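Dipeptide Epimerase (Enterococcus faecalis V583, PDB 3JVA) is a magnesium-binding enzyme of the mandelate racemase/muconate lactonizing enzyme family, built from an N-terminal domain and an enolase-type barrel domain. Local coordinates at residues 11-16 with 323-328; 296-301 with 328-333. All blocks are in the same frame, centred on the assembly; numbering follows the deposited sequence.

Interaction 1 (11-16 with 323-328)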
loop_
_atom_site.group_PDB
_atom_site.type_symbol
_atom_site.label_atom_id
_atom_site.label_comp_id
_atom_site.label_asym_id
_atom_site.label_seq_id
_atom_site.Cartn_x
_atom_site.Cartn_y
_atom_site.Cartn_z
ATOM N N SER B 11 -49.188 -8.338 11.999
ATOM C CA SER B 11 -49.232 -8.746 13.396
ATOM C C SER B 11 -48.952 -7.491 14.189
ATOM O O SER B 11 -47.998 -6.780 13.893
ATOM C CB SER B 11 -48.153 -9.793 13.689
ATOM O OG SER B 11 -48.103 -10.138 15.069
ATOM N N LYS B 12 -49.796 -7.211 15.180
ATOM C CA LYS B 12 -49.617 -6.032 16.014
ATOM C C LYS B 12 -49.712 -6.460 17.474
ATOM O O LYS B 12 -50.759 -6.913 17.932
ATOM C CB LYS B 12 -50.689 -4.989 15.699
ATOM C CG LYS B 12 -50.712 -4.555 14.238
ATOM C CD LYS B 12 -51.725 -3.443 14.013
ATOM C CE LYS B 12 -51.750 -3.009 12.558
ATOM N NZ LYS B 12 -52.760 -1.942 12.323
ATOM N N ILE B 13 -48.608 -6.315 18.196
ATOM C CA ILE B 13 -48.550 -6.714 19.592
ATOM C C ILE B 13 -48.105 -5.529 20.433
ATOM O O ILE B 13 -47.040 -4.961 20.202
ATOM C CB ILE B 13 -47.548 -7.885 19.781
ATOM C CG1 ILE B 13 -47.989 -9.106 18.960
ATOM C CG2 ILE B 13 -47.450 -8.256 21.249
ATOM C CD1 ILE B 13 -49.221 -9.823 19.514
ATOM N N LYS B 14 -48.923 -5.155 21.409
ATOM C CA LYS B 14 -48.590 -4.028 22.270
ATOM C C LYS B 14 -47.319 -4.312 23.065
ATOM O O LYS B 14 -47.079 -5.449 23.487
ATOM C CB LYS B 14 -49.747 -3.739 23.229
ATOM C CG LYS B 14 -49.591 -2.438 23.990
ATOM C CD LYS B 14 -50.801 -2.146 24.858
ATOM C CE LYS B 14 -50.717 -0.744 25.436
ATOM N NZ LYS B 14 -50.609 0.258 24.341
ATOM N N LEU B 15 -46.505 -3.275 23.256
ATOM C CA LEU B 15 -45.261 -3.393 24.009
ATOM C C LEU B 15 -45.498 -3.001 25.467
ATOM O O LEU B 15 -46.267 -2.081 25.746
ATOM C CB LEU B 15 -44.191 -2.465 23.424
ATOM C CG LEU B 15 -43.718 -2.669 21.980
ATOM C CD1 LEU B 15 -42.781 -1.522 21.595
ATOM C CD2 LEU B 15 -43.008 -4.010 21.843
ATOM N N LYS B 16 -44.834 -3.695 26.387
ATOM C CA LYS B 16 -44.965 -3.390 27.811
ATOM C C LYS B 16 -44.414 -1.992 28.085
ATOM O O LYS B 16 -44.942 -1.257 28.922
ATOM C CB LYS B 16 -44.203 -4.414 28.661
ATOM C CG LYS B 16 -44.818 -5.805 28.676
ATOM C CD LYS B 16 -43.958 -6.776 29.468
ATOM C CE LYS B 16 -44.551 -8.170 29.480
ATOM N NZ LYS B 16 -43.657 -9.138 30.187
ATOM N N PHE B 323 -39.739 -10.735 25.754
ATOM C CA PHE B 323 -39.911 -10.293 27.137
ATOM C C PHE B 323 -40.677 -8.982 27.259
ATOM O O PHE B 323 -41.194 -8.661 28.330
ATOM C CB PHE B 323 -38.551 -10.127 27.829
ATOM C CG PHE B 323 -37.632 -11.303 27.673
ATOM C CD1 PHE B 323 -38.131 -12.590 27.515
ATOM C CD2 PHE B 323 -36.253 -11.120 27.711
ATOM C CE1 PHE B 323 -37.270 -13.681 27.397
ATOM C CE2 PHE B 323 -35.383 -12.202 27.596
ATOM C CZ PHE B 323 -35.890 -13.481 27.439
ATOM N N GLY B 324 -40.742 -8.220 26.170
ATOM C CA GLY B 324 -41.447 -6.951 26.207
ATOM C C GLY B 324 -42.792 -6.939 25.504
ATOM O O GLY B 324 -43.361 -5.869 25.278
ATOM N N LEU B 325 -43.304 -8.116 25.159
ATOM C CA LEU B 325 -44.591 -8.225 24.469
ATOM C C LEU B 325 -45.742 -8.419 25.459
ATOM O O LEU B 325 -45.616 -9.178 26.417
ATOM C CB LEU B 325 -44.562 -9.413 23.500
ATOM C CG LEU B 325 -43.481 -9.431 22.412
ATOM C CD1 LEU B 325 -43.646 -10.683 21.562
ATOM C CD2 LEU B 325 -43.588 -8.181 21.548
ATOM N N GLU B 326 -46.863 -7.742 25.224
ATOM C CA GLU B 326 -48.021 -7.876 26.110
ATOM C C GLU B 326 -48.707 -9.223 25.952
ATOM O O GLU B 326 -49.350 -9.714 26.880
ATOM C CB GLU B 326 -49.024 -6.751 25.856
ATOM C CG GLU B 326 -48.634 -5.433 26.499
ATOM C CD GLU B 326 -48.690 -5.475 28.018
ATOM O OE1 GLU B 326 -48.355 -4.450 28.647
ATOM O OE2 GLU B 326 -49.073 -6.524 28.584
ATOM N N THR B 327 -48.581 -9.820 24.773
ATOM C CA THR B 327 -49.180 -11.123 24.529
ATOM C C THR B 327 -48.434 -11.802 23.381
ATOM O O THR B 327 -47.757 -11.134 22.601
ATOM C CB THR B 327 -50.695 -10.989 24.210
ATOM O OG1 THR B 327 -51.318 -12.274 24.317
ATOM C CG2 THR B 327 -50.911 -10.428 22.811
ATOM N N ALA B 328 -48.540 -13.125 23.297
ATOM C CA ALA B 328 -47.851 -13.884 22.257
ATOM C C ALA B 328 -48.661 -13.974 20.969
ATOM O O ALA B 328 -49.838 -14.336 20.989
ATOM C CB ALA B 328 -47.536 -15.280 22.760
HETATM O O HOH W 1 -48.428 -2.023 27.758
HETATM O O HOH W 2 -43.744 -10.634 27.731
#
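Lys16 and Gly324 join backbones at one end of a short antiparallel bridge centred on Leu15 and Leu325, where strand 3-21 of the N-terminal domain meets the loop that follows barrel strand 314-317. Lys16 N donates to Gly324 O (2.9 Å, 168° at the hydrogen), and at the other end Glu326 N donates to Lys14 O, also at 2.9 Å.

The side chain of Lys16 then runs along the loop. Its CB and CG lean on Gly324 O, with CG also near Glu326 OE1; CD passes Phe323 O and Gly324 CA; CE comes 3.4 Å from Leu325 O. CG lies anti to the carbonyl carbon (chi1 -70°), and the chain beyond it is fully extended, which carries Lys16 NZ to 3.1 Å from Phe323 O, above the carbonyl plane. A water accepts from NZ and donates to Leu325 O. Lysine suits this place because its long methylene chain packs on backbone while its ammonium tip reaches two carbonyls, one of them through water.

Glu326 bends at chi2, and a second water links its OE1 to Leu15 O. On the buried side, Ile13 CG2 lies 3.8 Å from Leu325 CB, the two side chains crossing at about a right angle, and 3.2 Å from Thr327 O. Branched Ile13 suits the place because CG2 meets Leu325 while CD1 reaches Thr327 CG2.

Since Lys16 NZ and Glu326 OE2 stay 6.2 Å apart, the contact relies on two amide-carbonyl bonds, an ammonium-carbonyl bond, bridging waters and apolar packing, with direct attraction to the Glu326 carboxylate probably minor.

Interaction 2 (296-301 with 328-333)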
loop_
_atom_site.group_PDB
_atom_site.type_symbol
_atom_site.label_atom_id
_atom_site.label_comp_id
_atom_site.label_asym_id
_atom_site.label_seq_id
_atom_site.Cartn_x
_atom_site.Cartn_y
_atom_site.Cartn_z
ATOM N N GLU B 296 -39.907 -7.013 16.106
ATOM C CA GLU B 296 -40.075 -8.414 15.746
ATOM C C GLU B 296 -40.562 -9.133 16.996
ATOM O O GLU B 296 -40.519 -8.578 18.100
ATOM C CB GLU B 296 -38.797 -9.052 15.183
ATOM C CG GLU B 296 -37.595 -9.134 16.082
ATOM C CD GLU B 296 -36.435 -9.781 15.345
ATOM O OE1 GLU B 296 -36.534 -10.986 15.020
ATOM O OE2 GLU B 296 -35.439 -9.084 15.069
ATOM N N THR B 297 -41.026 -10.361 16.832
ATOM C CA THR B 297 -41.582 -11.077 17.959
ATOM C C THR B 297 -41.149 -12.533 18.062
ATOM O O THR B 297 -40.029 -12.885 17.702
ATOM C CB THR B 297 -43.126 -10.970 17.914
ATOM O OG1 THR B 297 -43.616 -11.525 16.684
ATOM C CG2 THR B 297 -43.549 -9.500 17.969
ATOM N N THR B 298 -42.050 -13.374 18.555
ATOM C CA THR B 298 -41.758 -14.784 18.768
ATOM C C THR B 298 -41.067 -15.539 17.635
ATOM O O THR B 298 -40.057 -16.206 17.858
ATOM C CB THR B 298 -43.041 -15.536 19.157
ATOM O OG1 THR B 298 -43.667 -14.855 20.253
ATOM C CG2 THR B 298 -42.715 -16.962 19.566
ATOM N N ILE B 299 -41.603 -15.448 16.424
ATOM C CA ILE B 299 -41.000 -16.171 15.307
ATOM C C ILE B 299 -39.567 -15.714 15.011
ATOM O O ILE B 299 -38.652 -16.534 14.908
ATOM C CB ILE B 299 -41.851 -16.025 14.043
ATOM C CG1 ILE B 299 -43.246 -16.608 14.298
ATOM C CG2 ILE B 299 -41.173 -16.744 12.879
ATOM C CD1 ILE B 299 -44.256 -16.310 13.202
ATOM N N GLY B 300 -39.374 -14.409 14.875
ATOM C CA GLY B 300 -38.043 -13.899 14.601
ATOM C C GLY B 300 -37.048 -14.272 15.687
ATOM O O GLY B 300 -35.915 -14.668 15.403
ATOM N N ILE B 301 -37.472 -14.153 16.941
ATOM C CA ILE B 301 -36.601 -14.472 18.058
ATOM C C ILE B 301 -36.243 -15.950 18.082
ATOM O O ILE B 301 -35.091 -16.314 18.318
ATOM C CB ILE B 301 -37.260 -14.100 19.409
ATOM C CG1 ILE B 301 -37.315 -12.576 19.561
ATOM C CG2 ILE B 301 -36.499 -14.747 20.554
ATOM C CD1 ILE B 301 -35.933 -11.907 19.630
ATOM N N ALA B 328 -48.540 -13.125 23.297
ATOM C CA ALA B 328 -47.851 -13.884 22.257
ATOM C C ALA B 328 -48.661 -13.974 20.969
ATOM O O ALA B 328 -49.838 -14.336 20.989
ATOM C CB ALA B 328 -47.536 -15.280 22.760
ATOM N N PRO B 329 -48.034 -13.652 19.827
ATOM C CA PRO B 329 -48.730 -13.707 18.537
ATOM C C PRO B 329 -48.920 -15.134 18.024
ATOM O O PRO B 329 -49.749 -15.379 17.143
ATOM C CB PRO B 329 -47.832 -12.869 17.626
ATOM C CG PRO B 329 -46.448 -13.160 18.176
ATOM C CD PRO B 329 -46.669 -13.110 19.678
ATOM N N VAL B 330 -48.158 -16.067 18.585
ATOM C CA VAL B 330 -48.221 -17.469 18.188
ATOM C C VAL B 330 -48.043 -18.385 19.395
ATOM O O VAL B 330 -47.824 -17.920 20.512
ATOM C CB VAL B 330 -47.109 -17.815 17.175
ATOM C CG1 VAL B 330 -47.214 -16.914 15.953
ATOM C CG2 VAL B 330 -45.745 -17.673 17.843
ATOM N N THR B 331 -48.129 -19.688 19.154
ATOM C CA THR B 331 -47.964 -20.686 20.208
ATOM C C THR B 331 -46.588 -21.330 20.044
ATOM O O THR B 331 -46.134 -21.546 18.924
ATOM C CB THR B 331 -49.043 -21.797 20.104
ATOM O OG1 THR B 331 -50.345 -21.220 20.255
ATOM C CG2 THR B 331 -48.835 -22.856 21.179
ATOM N N GLY B 332 -45.923 -21.624 21.157
ATOM C CA GLY B 332 -44.618 -22.258 21.090
ATOM C C GLY B 332 -43.454 -21.309 20.878
ATOM O O GLY B 332 -43.615 -20.091 20.927
ATOM N N GLY B 333 -42.275 -21.877 20.639
ATOM C CA GLY B 333 -41.088 -21.068 20.433
ATOM C C GLY B 333 -40.634 -20.434 21.735
ATOM O O GLY B 333 -41.058 -20.844 22.817
#
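Thr297 OG1 is hydrogen-bonded to Glu47 OE2 of strand 43-48 and also rests on the ring of Pro329, 3.6 Å from its CG. The contact belongs to the enolase-type barrel domain: Thr297 and Thr298 open helix 298-310, which follows barrel strand 287-290, and the loop carrying Pro329 and Val330 comes back past that helix start after strand 314-317.

Thr297 holds the N-cap position without a capping bond from its side chain. Its OG1 lies between the backbone N and the carbonyl carbon (chi1 59°), facing both the proline ring and Glu47, whose OE1 takes up Gly300 N. Thr297 O accepts from Ile301 N at 3.0 Å, an early turn of the helix. A threonine serves well here, since its hydroxyl binds the N-terminal domain's carboxylate while the same side chain packs against proline.

No hydrogen bond crosses between 296-301 and 328-333; what joins them is close packing. Thr298 crosses Pro329 at a slant, its OG1 3.5 Å from Pro329 CD. The puckered ring of Pro329 therefore presents CG and CD to two neighbouring threonines. Val330 points toward the helix and slides past Thr298 in the opposite direction, its CG2 3.6 Å from Thr298 CG2. Its other methyl, CG1, meets Ile299 CD1 at 4.1 Å, and Ile352 of the C-terminal strand touches both Val330 and Ile299, so the beta-branched residues make a compact apolar patch.

Farther along, Gly332 takes up phi 84° and psi -172°, at which a beta carbon would press on the carbonyl O of Thr331, so glycine suits the place. Gly332 O lies 3.5 Å from Thr298 CG2.

One segment of each interaction comes from the continuous run 323-333, and the two share Ala328; their centres are 10 Å apart. Residues 323-328 meet the N-terminal domain, and residues 328-333 meet the start of a barrel helix, so this run ties together both domains. The two contacts also touch directly: Leu325 CD1 lies 3.7 Å from Thr297 CB, and Ile13 CD1 and Ser11 OG each lie 3.8 Å from Pro329 CB. Interaction 1 is more polar and partly open to solvent; interaction 2 is buried, and no hydrogen bond crosses it. Neither supplies a magnesium ligand; those are Asp189, Glu215 and Asp240, at or just beyond the ends of other barrel strands.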